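Local coordinates for protein acetate kinase (Entamoeba histolytica, PDB 4H0O) that is a pyrophosphate-dependent acetate kinase of the ASKHA superfamily that probably interconverts acetate and acetyl phosphate with the help of magnesium, at residues S159-A164 with F227-G232; I254-Q259 with D267-K272; D287-I292 with L304-Y309. One frame throughout, in Å; residues are numbered along the deposited sequence.

Interaction 1. Residues S159-A164 with F227-G232; sequences STISQA and FDTSMG
Ile161 lies over the backbone of Phe227 and Asp228, reaches the side chain of Thr229, and carries the whole contact. Its CG2 methyl is 3.4 Å from the carbonyl oxygen Phe227 O, and its CG1 is 3.6 Å from Phe227 O. The long branch then runs on along the strand. Its tip, CD1, sits 4.0 Å from Asp228 CA and 3.9 Å from Thr229 CG2. With CG1 turned away from the carbonyl carbon (chi1 -61°) and chi2 fully extended, this branch runs from Phe227 O to the Thr229 methyl. The side chains of Ile161 and Thr229 cross at about a right angle, methyl against methyl.

Thr229 is held by its other branch. OG1 is hydrogen-bonded to Cys218 O on strand 216-222, a bond consistent with CG2 being turned to the isoleucine. Next to it, Thr229 N gives a weak, bent bond of 2.8 Å to Asp228 OD1. The Asp228 carboxylate is near charges of both signs: Lys180 of the same chain and Lys315 of the second subunit each form a long, weak ion pair with it, and Glu323 stands close with a like charge. Phe227 and Asp228 both face Gly220, which makes a classic beta bulge. Strand 225-229 is an outermost strand of its sheet within this chain. A hydrogen bond between Thr160 OG1 and Ser226 O ties the 159-164 loop to it one residue before the segment.

The Thr229 side chain is about 7 Å from that of His184, a predicted transition-state stabiliser, so the contact lies near the probable active site. The loop meets the strand without any hydrogen bond between the two segments. The contact is van der Waals packing of a buried hydrocarbon side chain on a carbonyl oxygen, a CA and a methyl, so it has little directional preference.

Interaction 2. Residues I254-Q259 with D267-K272; sequences IDMIQQ and DILNKK
Met256 meets Ile268 and Leu269 without any ring or amide between them; the touching groups are all methyls. The flat group nearby is the Asp267 carboxylate, one residue before Ile268. Lys272 NZ approaches it on the side of the other oxygen, at the syn lone pair of OD2, and the salt bridge between Lys272 NZ and Asp267 OD2 is 2.7 Å long. This bridge spans the last turn of helix 262-271, where Lys272 N also bonds to Ile268 O at 3.0 Å. It ties the residue that leaves the helix back to the turn that carries the apolar contact.

Across the contact, Met256 reaches out with its end methyl. CE lies 3.9 Å from Ile268 CG2 and 4.2 Å from Ile268 CD1, so it rests against both branch ends of the isoleucine. Leu269 CD2 is a little further from Met256 CE, at 4.3 Å. The methionine is extended at chi2 and then bends at chi3 (68°), which swings CE towards Ile268. The backbones stay well apart: Met256 CA and Ile268 CA are 9.8 Å from each other. The side chains alone bridge this gap, and all three are buried.

Helices 251-260 and 262-271 follow each other with one residue between them, and Val265 of the second helix also packs on Met256. Leu269 also touches Leu236 and Cys245 in loops, with its side chain about 7 Å from that of Arg244, a predicted transition-state stabiliser. The second subunit joins in: its Tyr178 packs on Met256, and its Tyr174, from helix 174-177, packs on Ile268.

Interaction 3. Residues D287-I292 with L304-Y309; sequences DILHEI and LAFDVY
Phe306 touches Leu289 and Ile292 where two successive helices, 285-293 and 299-324, pack in the Ribonuclease H-like fold of this ASKHA kinase. The helices run in broadly opposite senses here and face each other through side chains only.

The phenylalanine can be followed outward. Its CB comes first and lies 4.4 Å from Ile292 CD1, the tip of the extended isoleucine. CG is turned anti to the backbone N (chi1 180°), which carries the ring away from Ile292 and towards Leu289. There the ring atoms CD1 and CE1 share one neighbour. Leu289 CD2 is 4.1 Å from Phe306 CD1 and the same 4.1 Å from Phe306 CE1. It meets this bond of the ring obliquely, and the two side chains slant across each other. Leu289 starts beside the contact rather than pointing at it, and only its end comes near the ring.

The same ring also packs on Val343 and Ala346 of helix 341-350, so three helices come together at it. Its side chain is about 4 Å from that of Met285, which is predicted to bind ATP. The contact thus lies beside the probable nucleotide site, though it is itself near the surface. On helix 299-324, Asp307 and Val308 pack on Ala164 of the second subunit.

Regular helical bonds keep the spacing of the contact residues. Ile292 N bonds to Ile288 O at 3.1 Å, which sets Ile292 one turn beyond Ile288. That earlier turn makes a looser approach of its own, with Ile288 CD1 standing 4.5 Å from Ala305 CB.

How the interactions relate
The three contacts follow one another along the chain, each closing before the next opens. None touches another. The centres of interactions 1 and 2 are about 26 Å apart, those of 1 and 3 about 30 Å, and those of 2 and 3 about 23 Å. Interaction 1 involves an outermost strand of the six-stranded sheet; interactions 2 and 3 join helices that come later in sequence. Helix 299-324 links interactions 1 and 3: it carries Phe306 and, near its other end, touches Phe227 and Asp228. All three contacts reach the second subunit. Each also lies near a predicted catalytic or ATP-binding residue, which is consistent with a subunit interface not far from the probable active site.

Interaction 1. Residues S159-A164 with F227-G232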
loop_
_atom_site.group_PDB
_atom_site.type_symbol
_atom_site.label_atom_id
_atom_site.label_comp_id
_atom_site.label_asym_id
_atom_site.label_seq_id
_atom_site.Cartn_x
_atom_site.Cartn_y
_atom_site.Cartn_z
ATOM N N SER B 159 -5.285 6.778 -18.247
ATOM C CA SER B 159 -6.186 5.909 -19.002
ATOM C C SER B 159 -5.451 4.695 -19.580
ATOM O O SER B 159 -6.073 3.698 -19.942
ATOM C CB SER B 159 -6.880 6.686 -20.124
ATOM O OG SER B 159 -6.031 6.824 -21.250
ATOM N N THR B 160 -4.126 4.784 -19.657
ATOM C CA THR B 160 -3.313 3.700 -20.210
ATOM C C THR B 160 -3.018 2.601 -19.192
ATOM O O THR B 160 -2.449 1.565 -19.541
ATOM C CB THR B 160 -1.983 4.218 -20.787
ATOM O OG1 THR B 160 -1.293 4.991 -19.795
ATOM C CG2 THR B 160 -2.238 5.076 -22.016
ATOM N N ILE B 161 -3.391 2.833 -17.936
ATOM C CA ILE B 161 -3.214 1.820 -16.897
ATOM C C ILE B 161 -4.133 0.626 -17.182
ATOM O O ILE B 161 -5.336 0.797 -17.383
ATOM C CB ILE B 161 -3.504 2.387 -15.488
ATOM C CG1 ILE B 161 -2.554 3.542 -15.161
ATOM C CG2 ILE B 161 -3.353 1.314 -14.438
ATOM C CD1 ILE B 161 -2.705 4.085 -13.738
ATOM N N SER B 162 -3.562 -0.577 -17.206
ATOM C CA SER B 162 -4.320 -1.780 -17.549
ATOM C C SER B 162 -5.267 -2.217 -16.436
ATOM O O SER B 162 -5.110 -1.808 -15.284
ATOM C CB SER B 162 -3.372 -2.925 -17.906
ATOM O OG SER B 162 -2.611 -2.608 -19.056
ATOM N N GLN B 163 -6.239 -3.059 -16.789
ATOM C CA GLN B 163 -7.277 -3.499 -15.856
ATOM C C GLN B 163 -6.718 -4.106 -14.570
ATOM O O GLN B 163 -7.187 -3.794 -13.477
ATOM C CB GLN B 163 -8.224 -4.497 -16.532
ATOM C CG GLN B 163 -9.347 -4.998 -15.621
ATOM C CD GLN B 163 -10.216 -6.058 -16.275
ATOM O OE1 GLN B 163 -9.838 -6.651 -17.286
ATOM N NE2 GLN B 163 -11.388 -6.301 -15.697
ATOM N N ALA B 164 -5.713 -4.964 -14.706
ATOM C CA ALA B 164 -5.112 -5.633 -13.556
ATOM C C ALA B 164 -4.521 -4.648 -12.550
ATOM O O ALA B 164 -4.472 -4.929 -11.350
ATOM C CB ALA B 164 -4.051 -6.621 -14.015
ATOM N N PHE B 227 2.008 3.513 -16.231
ATOM C CA PHE B 227 1.810 2.076 -16.085
ATOM C C PHE B 227 1.033 1.808 -14.799
ATOM O O PHE B 227 0.053 1.062 -14.793
ATOM C CB PHE B 227 3.154 1.339 -16.068
ATOM C CG PHE B 227 3.025 -0.162 -16.088
ATOM C CD1 PHE B 227 2.979 -0.850 -17.292
ATOM C CD2 PHE B 227 2.949 -0.885 -14.904
ATOM C CE1 PHE B 227 2.859 -2.231 -17.315
ATOM C CE2 PHE B 227 2.828 -2.268 -14.920
ATOM C CZ PHE B 227 2.783 -2.941 -16.126
ATOM N N ASP B 228 1.475 2.414 -13.705
ATOM C CA ASP B 228 0.708 2.366 -12.466
ATOM C C ASP B 228 0.938 3.635 -11.660
ATOM O O ASP B 228 1.862 4.402 -11.950
ATOM C CB ASP B 228 1.060 1.130 -11.635
ATOM C CG ASP B 228 -0.009 0.803 -10.602
ATOM O OD1 ASP B 228 -1.149 1.296 -10.746
ATOM O OD2 ASP B 228 0.284 0.056 -9.647
ATOM N N THR B 229 0.096 3.858 -10.656
ATOM C CA THR B 229 0.182 5.079 -9.867
ATOM C C THR B 229 -0.260 4.874 -8.421
ATOM O O THR B 229 -0.877 3.864 -8.080
ATOM C CB THR B 229 -0.630 6.218 -10.504
ATOM O OG1 THR B 229 -0.275 7.465 -9.892
ATOM C CG2 THR B 229 -2.121 5.968 -10.330
ATOM N N SER B 230 0.035 5.864 -7.587
ATOM C CA SER B 230 -0.065 5.726 -6.140
ATOM C C SER B 230 -1.480 5.908 -5.586
ATOM O O SER B 230 -1.897 5.183 -4.680
ATOM C CB SER B 230 0.878 6.731 -5.481
ATOM O OG SER B 230 1.250 6.307 -4.190
ATOM N N MET B 231 -2.209 6.894 -6.103
ATOM C CA MET B 231 -3.587 7.106 -5.675
ATOM C C MET B 231 -4.475 6.014 -6.270
ATOM O O MET B 231 -4.055 5.294 -7.181
ATOM C CB MET B 231 -4.079 8.503 -6.080
ATOM C CG MET B 231 -3.472 9.647 -5.263
ATOM S SD MET B 231 -4.027 11.297 -5.783
ATOM C CE MET B 231 -3.352 12.315 -4.467
ATOM N N GLY B 232 -5.689 5.873 -5.746
ATOM C CA GLY B 232 -6.589 4.838 -6.221
ATOM C C GLY B 232 -7.906 5.409 -6.700
ATOM O O GLY B 232 -7.925 6.367 -7.474
#

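Interaction 2. Residues I254-Q259 with D267-K272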
loop_
_atom_site.group_PDB
_atom_site.type_symbol
_atom_site.label_atom_id
_atom_site.label_comp_id
_atom_site.label_asym_id
_atom_site.label_seq_id
_atom_site.Cartn_x
_atom_site.Cartn_y
_atom_site.Cartn_z
ATOM N N ILE B 254 -12.946 0.939 9.180
ATOM C CA ILE B 254 -14.091 0.186 9.693
ATOM C C ILE B 254 -14.220 0.269 11.221
ATOM O O ILE B 254 -15.303 0.534 11.749
ATOM C CB ILE B 254 -14.019 -1.301 9.273
ATOM C CG1 ILE B 254 -13.867 -1.430 7.753
ATOM C CG2 ILE B 254 -15.245 -2.061 9.759
ATOM C CD1 ILE B 254 -13.684 -2.862 7.264
ATOM N N ASP B 255 -13.114 0.043 11.927
ATOM C CA ASP B 255 -13.109 0.114 13.387
ATOM C C ASP B 255 -13.317 1.535 13.907
ATOM O O ASP B 255 -13.930 1.730 14.956
ATOM C CB ASP B 255 -11.815 -0.477 13.953
ATOM C CG ASP B 255 -11.849 -1.992 14.018
ATOM O OD1 ASP B 255 -12.937 -2.546 14.287
ATOM O OD2 ASP B 255 -10.793 -2.625 13.800
ATOM N N MET B 256 -12.807 2.523 13.175
ATOM C CA MET B 256 -12.998 3.921 13.553
ATOM C C MET B 256 -14.448 4.370 13.363
ATOM O O MET B 256 -14.934 5.216 14.114
ATOM C CB MET B 256 -12.041 4.838 12.780
ATOM C CG MET B 256 -10.586 4.725 13.210
ATOM S SD MET B 256 -9.458 5.626 12.125
ATOM C CE MET B 256 -9.911 7.326 12.480
ATOM N N ILE B 257 -15.129 3.808 12.361
ATOM C CA ILE B 257 -16.558 4.066 12.158
ATOM C C ILE B 257 -17.326 3.690 13.424
ATOM O O ILE B 257 -18.189 4.440 13.884
ATOM C CB ILE B 257 -17.154 3.243 10.987
ATOM C CG1 ILE B 257 -16.387 3.471 9.682
ATOM C CG2 ILE B 257 -18.632 3.561 10.803
ATOM C CD1 ILE B 257 -16.504 4.854 9.115
ATOM N N GLN B 258 -16.998 2.524 13.980
ATOM C CA GLN B 258 -17.652 2.014 15.185
ATOM C C GLN B 258 -17.491 2.955 16.372
ATOM O O GLN B 258 -18.372 3.046 17.226
ATOM C CB GLN B 258 -17.103 0.632 15.551
ATOM C CG GLN B 258 -17.608 -0.501 14.680
ATOM C CD GLN B 258 -18.156 -1.659 15.491
ATOM O OE1 GLN B 258 -19.299 -1.624 15.947
ATOM N NE2 GLN B 258 -17.339 -2.691 15.679
ATOM N N GLN B 259 -16.358 3.651 16.420
ATOM C CA GLN B 259 -16.078 4.598 17.494
ATOM C C GLN B 259 -16.782 5.943 17.316
ATOM O O GLN B 259 -17.428 6.435 18.244
ATOM C CB GLN B 259 -14.567 4.829 17.633
ATOM C CG GLN B 259 -13.824 3.760 18.432
ATOM C CD GLN B 259 -12.403 4.173 18.798
ATOM O OE1 GLN B 259 -12.172 4.796 19.837
ATOM N NE2 GLN B 259 -11.444 3.823 17.945
ATOM N N ASP B 267 -13.491 12.824 7.649
ATOM C CA ASP B 267 -12.833 14.087 7.962
ATOM C C ASP B 267 -11.449 13.869 8.571
ATOM O O ASP B 267 -10.493 14.567 8.229
ATOM C CB ASP B 267 -13.697 14.922 8.909
ATOM C CG ASP B 267 -13.064 16.255 9.254
ATOM O OD1 ASP B 267 -13.012 17.136 8.370
ATOM O OD2 ASP B 267 -12.619 16.423 10.409
ATOM N N ILE B 268 -11.348 12.899 9.476
ATOM C CA ILE B 268 -10.084 12.602 10.151
ATOM C C ILE B 268 -9.000 12.151 9.166
ATOM O O ILE B 268 -7.874 12.660 9.190
ATOM C CB ILE B 268 -10.267 11.529 11.247
ATOM C CG1 ILE B 268 -11.093 12.081 12.414
ATOM C CG2 ILE B 268 -8.924 11.052 11.755
ATOM C CD1 ILE B 268 -11.608 11.007 13.377
ATOM N N LEU B 269 -9.348 11.204 8.295
ATOM C CA LEU B 269 -8.392 10.628 7.349
ATOM C C LEU B 269 -8.017 11.580 6.209
ATOM O O LEU B 269 -6.958 11.433 5.596
ATOM C CB LEU B 269 -8.931 9.306 6.784
ATOM C CG LEU B 269 -9.225 8.206 7.807
ATOM C CD1 LEU B 269 -9.681 6.919 7.132
ATOM C CD2 LEU B 269 -8.005 7.944 8.677
ATOM N N ASN B 270 -8.883 12.549 5.926
ATOM C CA ASN B 270 -8.652 13.500 4.836
ATOM C C ASN B 270 -8.030 14.822 5.288
ATOM O O ASN B 270 -7.273 15.445 4.545
ATOM C CB ASN B 270 -9.964 13.793 4.094
ATOM C CG ASN B 270 -10.196 12.864 2.917
ATOM O OD1 ASN B 270 -9.606 13.038 1.849
ATOM N ND2 ASN B 270 -11.074 11.881 3.102
ATOM N N LYS B 271 -8.353 15.245 6.507
ATOM C CA LYS B 271 -8.025 16.595 6.957
ATOM C C LYS B 271 -7.200 16.639 8.242
ATOM O O LYS B 271 -6.588 17.660 8.549
ATOM C CB LYS B 271 -9.313 17.414 7.132
ATOM C CG LYS B 271 -10.150 17.581 5.866
ATOM C CD LYS B 271 -9.481 18.528 4.873
ATOM C CE LYS B 271 -10.302 18.685 3.592
ATOM N NZ LYS B 271 -11.634 19.314 3.820
ATOM N N LYS B 272 -7.190 15.536 8.984
ATOM C CA LYS B 272 -6.491 15.487 10.263
ATOM C C LYS B 272 -5.516 14.318 10.373
ATOM O O LYS B 272 -5.265 13.813 11.468
ATOM C CB LYS B 272 -7.497 15.437 11.418
ATOM C CG LYS B 272 -8.107 16.784 11.767
ATOM C CD LYS B 272 -9.415 17.008 11.024
ATOM C CE LYS B 272 -10.086 18.299 11.464
ATOM N NZ LYS B 272 -11.154 18.721 10.516
#

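Interaction 3. Residues D287-I292 with L304-Y309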
loop_
_atom_site.group_PDB
_atom_site.type_symbol
_atom_site.label_atom_id
_atom_site.label_comp_id
_atom_site.label_asym_id
_atom_site.label_seq_id
_atom_site.Cartn_x
_atom_site.Cartn_y
_atom_site.Cartn_z
ATOM N N ASP B 287 8.111 23.271 8.196
ATOM C CA ASP B 287 7.926 23.573 9.614
ATOM C C ASP B 287 8.316 22.370 10.470
ATOM O O ASP B 287 8.869 22.524 11.562
ATOM C CB ASP B 287 6.472 23.963 9.905
ATOM C CG ASP B 287 6.056 25.251 9.215
ATOM O OD1 ASP B 287 6.932 26.101 8.946
ATOM O OD2 ASP B 287 4.846 25.412 8.948
ATOM N N ILE B 288 8.015 21.175 9.965
ATOM C CA ILE B 288 8.353 19.924 10.641
ATOM C C ILE B 288 9.866 19.755 10.768
ATOM O O ILE B 288 10.376 19.463 11.850
ATOM C CB ILE B 288 7.742 18.711 9.903
ATOM C CG1 ILE B 288 6.222 18.704 10.076
ATOM C CG2 ILE B 288 8.330 17.409 10.416
ATOM C CD1 ILE B 288 5.503 17.655 9.250
ATOM N N LEU B 289 10.574 19.940 9.655
ATOM C CA LEU B 289 12.032 19.893 9.639
ATOM C C LEU B 289 12.618 20.952 10.569
ATOM O O LEU B 289 13.582 20.699 11.290
ATOM C CB LEU B 289 12.550 20.120 8.218
ATOM C CG LEU B 289 12.317 19.009 7.196
ATOM C CD1 LEU B 289 12.738 19.465 5.811
ATOM C CD2 LEU B 289 13.092 17.769 7.596
ATOM N N HIS B 290 12.020 22.139 10.539
ATOM C CA HIS B 290 12.456 23.253 11.371
ATOM C C HIS B 290 12.360 22.917 12.859
ATOM O O HIS B 290 13.287 23.186 13.624
ATOM C CB HIS B 290 11.626 24.495 11.047
ATOM C CG HIS B 290 12.103 25.735 11.729
ATOM N ND1 HIS B 290 11.498 26.245 12.856
ATOM C CD2 HIS B 290 13.128 26.576 11.441
ATOM C CE1 HIS B 290 12.128 27.342 13.236
ATOM N NE2 HIS B 290 13.121 27.563 12.392
ATOM N N GLU B 291 11.240 22.319 13.261
ATOM C CA GLU B 291 11.021 21.932 14.656
ATOM C C GLU B 291 12.035 20.887 15.117
ATOM O O GLU B 291 12.530 20.946 16.245
ATOM C CB GLU B 291 9.591 21.408 14.845
ATOM C CG GLU B 291 9.232 21.007 16.282
ATOM C CD GLU B 291 8.802 22.187 17.145
ATOM O OE1 GLU B 291 9.028 23.344 16.735
ATOM O OE2 GLU B 291 8.237 21.953 18.237
ATOM N N ILE B 292 12.336 19.932 14.240
ATOM C CA ILE B 292 13.327 18.900 14.531
ATOM C C ILE B 292 14.691 19.532 14.786
ATOM O O ILE B 292 15.334 19.262 15.801
ATOM C CB ILE B 292 13.464 17.896 13.366
ATOM C CG1 ILE B 292 12.157 17.132 13.154
ATOM C CG2 ILE B 292 14.604 16.922 13.630
ATOM C CD1 ILE B 292 12.138 16.283 11.896
ATOM N N LEU B 304 9.077 11.579 13.924
ATOM C CA LEU B 304 8.286 10.398 13.595
ATOM C C LEU B 304 7.522 10.613 12.292
ATOM O O LEU B 304 7.483 9.735 11.430
ATOM C CB LEU B 304 7.311 10.068 14.729
ATOM C CG LEU B 304 6.378 8.882 14.466
ATOM C CD1 LEU B 304 7.178 7.603 14.250
ATOM C CD2 LEU B 304 5.362 8.701 15.591
ATOM N N ALA B 305 6.925 11.792 12.152
ATOM C CA ALA B 305 6.176 12.131 10.951
ATOM C C ALA B 305 7.063 12.070 9.710
ATOM O O ALA B 305 6.647 11.552 8.674
ATOM C CB ALA B 305 5.539 13.502 11.090
ATOM N N PHE B 306 8.282 12.594 9.816
ATOM C CA PHE B 306 9.225 12.552 8.703
ATOM C C PHE B 306 9.614 11.112 8.364
ATOM O O PHE B 306 9.663 10.738 7.191
ATOM C CB PHE B 306 10.477 13.384 9.004
ATOM C CG PHE B 306 11.495 13.379 7.889
ATOM C CD1 PHE B 306 11.315 14.168 6.761
ATOM C CD2 PHE B 306 12.636 12.592 7.976
ATOM C CE1 PHE B 306 12.253 14.168 5.735
ATOM C CE2 PHE B 306 13.578 12.586 6.954
ATOM C CZ PHE B 306 13.387 13.376 5.834
ATOM N N ASP B 307 9.884 10.311 9.394
ATOM C CA ASP B 307 10.283 8.917 9.202
ATOM C C ASP B 307 9.181 8.090 8.538
ATOM O O ASP B 307 9.445 7.309 7.620
ATOM C CB ASP B 307 10.684 8.277 10.538
ATOM C CG ASP B 307 11.996 8.826 11.087
ATOM O OD1 ASP B 307 12.697 9.559 10.358
ATOM O OD2 ASP B 307 12.328 8.508 12.250
ATOM N N VAL B 308 7.950 8.264 9.013
ATOM C CA VAL B 308 6.796 7.562 8.455
ATOM C C VAL B 308 6.548 7.994 7.012
ATOM O O VAL B 308 6.268 7.166 6.144
ATOM C CB VAL B 308 5.525 7.807 9.300
ATOM C CG1 VAL B 308 4.287 7.263 8.595
ATOM C CG2 VAL B 308 5.675 7.180 10.678
ATOM N N TYR B 309 6.662 9.297 6.762
ATOM C CA TYR B 309 6.484 9.855 5.422
ATOM C C TYR B 309 7.509 9.292 4.435
ATOM O O TYR B 309 7.156 8.903 3.320
ATOM C CB TYR B 309 6.582 11.386 5.467
ATOM C CG TYR B 309 6.570 12.067 4.111
ATOM C CD1 TYR B 309 7.755 12.321 3.424
ATOM C CD2 TYR B 309 5.376 12.472 3.525
ATOM C CE1 TYR B 309 7.748 12.947 2.187
ATOM C CE2 TYR B 309 5.361 13.101 2.288
ATOM C CZ TYR B 309 6.549 13.334 1.626
ATOM O OH TYR B 309 6.537 13.956 0.399
#